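Local coordinates for periplasmic binding protein/LacI transcriptional regulator (Burkholderia graminis C4D1M, PDB 5HQJ), which probably serves as the periplasmic sugar-binding component of an ABC transporter and holds D-arabinose in its pocket, at residues D191-L194 with A195-V198. Residues are numbered along the deposited sequence; the frame is centred on the assembly and turned at random.
Sequences DDDL and ARGV
Asp193 occupies the N-cap of helix 194-207, and its OD1 accepts the backbone N-H of Arg196 at 2.7 Å, the side-chain capping bond. The carboxylate reaches that N because CG stands anti to the backbone N (chi1 178°), which turns OD1 toward the N-H groups at the start of the helix. OD1 receives the donor on its anti lone pair, the side away from OD2, with an N-H...O angle of 148°, so the bond is short but somewhat bent. The backbone bonds of the turn are straighter: Asp193 O takes Gly197 N at 2.7 Å, and Leu194 O takes Val198 N at 2.8 Å and 167°. Gly197, buried in the protein, belongs to this compact part of the contact. The neighbouring apolar pair is looser, Leu194 CD1 lying 4.3 Å from Val198 CG2; both side chains also pack on helix 221-229, a neighbouring helix of the same lobe. Between strand 181-188 and this helix, the loop carries Asp192, a residue of the arabinose pocket whose OD1 hydrogen-bonds Ser218 OG, while its neighbour Asp193 caps the helix.

The solvent side is less firmly held. The Arg196 chain bends at chi3 and brings its poorly ordered guanidinium between two acidic residues: Asp191 OD2 lies over one face, 3.6 Å from NH1, and Asp193 CG over the opposite one. Asp191 is modelled in two conformers, and with OD2 well out of the guanidinium plane this long salt bridge is tentative and a matter of charge alone, with no N-H aimed at the oxygen; NH1 instead hydrogen-bonds Thr190 O. Beside the cap, a water accepts from Ala195 N at 3.0 Å and donates weakly to Asp193 OD2.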
loop_
_atom_site.group_PDB
_atom_site.type_symbol
_atom_site.label_atom_id
_atom_site.label_comp_id
_atom_site.label_asym_id
_atom_site.label_seq_id
_atom_site.Cartn_x
_atom_site.Cartn_y
_atom_site.Cartn_z
ATOM N N ASP A 191 -3.985 11.320 -5.175
ATOM C CA ASP A 191 -4.468 11.212 -3.819
ATOM C C ASP A 191 -5.436 10.034 -3.711
ATOM O O ASP A 191 -6.277 10.015 -2.819
ATOM C CB ASP A 191 -5.140 12.522 -3.378
ATOM C CG ASP A 191 -4.208 13.733 -3.476
ATOM O OD1 ASP A 191 -2.991 13.575 -3.238
ATOM O OD2 ASP A 191 -4.692 14.848 -3.785
ATOM N N ASP A 192 -5.304 9.054 -4.617
ATOM C CA ASP A 192 -6.189 7.890 -4.661
ATOM C C ASP A 192 -7.650 8.305 -4.648
ATOM O O ASP A 192 -8.493 7.603 -4.108
ATOM C CB ASP A 192 -5.901 6.930 -3.498
ATOM C CG ASP A 192 -4.669 6.078 -3.728
ATOM O OD1 ASP A 192 -4.120 6.108 -4.846
ATOM O OD2 ASP A 192 -4.269 5.347 -2.797
ATOM N N ASP A 193 -7.968 9.444 -5.246
ATOM C CA ASP A 193 -9.344 9.728 -5.591
ATOM C C ASP A 193 -9.588 9.125 -6.980
ATOM O O ASP A 193 -8.855 9.437 -7.904
ATOM C CB ASP A 193 -9.620 11.226 -5.578
ATOM C CG ASP A 193 -11.041 11.559 -5.976
ATOM O OD1 ASP A 193 -11.265 11.837 -7.165
ATOM O OD2 ASP A 193 -11.933 11.546 -5.106
ATOM N N LEU A 194 -10.596 8.262 -7.114
ATOM C CA LEU A 194 -10.865 7.553 -8.377
ATOM C C LEU A 194 -11.192 8.540 -9.477
ATOM O O LEU A 194 -10.643 8.447 -10.576
ATOM C CB LEU A 194 -11.980 6.531 -8.187
ATOM C CG LEU A 194 -12.420 5.696 -9.406
ATOM C CD1 LEU A 194 -11.235 4.984 -10.086
ATOM C CD2 LEU A 194 -13.497 4.674 -9.015
ATOM N N ALA A 195 -12.053 9.503 -9.182
ATOM C CA ALA A 195 -12.399 10.513 -10.162
ATOM C C ALA A 195 -11.151 11.273 -10.598
ATOM O O ALA A 195 -10.928 11.552 -11.798
ATOM C CB ALA A 195 -13.446 11.454 -9.595
ATOM N N ARG A 196 -10.287 11.579 -9.638
ATOM C CA ARG A 196 -9.028 12.245 -9.962
ATOM C C ARG A 196 -8.138 11.318 -10.808
ATOM O O ARG A 196 -7.492 11.764 -11.746
ATOM C CB ARG A 196 -8.299 12.677 -8.687
ATOM C CG ARG A 196 -7.299 13.820 -8.913
ATOM C CD ARG A 196 -6.682 14.363 -7.611
ATOM N NE ARG A 196 -7.631 15.125 -6.788
ATOM C CZ ARG A 196 -8.147 14.719 -5.626
ATOM N NH1 ARG A 196 -7.826 13.543 -5.108
ATOM N NH2 ARG A 196 -8.995 15.499 -4.969
ATOM N N GLY A 197 -8.093 10.041 -10.434
ATOM C CA GLY A 197 -7.385 9.052 -11.248
ATOM C C GLY A 197 -7.874 8.936 -12.694
ATOM O O GLY A 197 -7.065 8.852 -13.651
ATOM N N VAL A 198 -9.197 8.898 -12.879
ATOM C CA VAL A 198 -9.792 8.931 -14.217
ATOM C C VAL A 198 -9.330 10.174 -14.993
ATOM O O VAL A 198 -8.819 10.056 -16.104
ATOM C CB VAL A 198 -11.325 8.877 -14.111
ATOM C CG1 VAL A 198 -11.960 9.127 -15.425
ATOM C CG2 VAL A 198 -11.741 7.526 -13.570
HETATM O O HOH W 1 -13.909 9.442 -6.778
#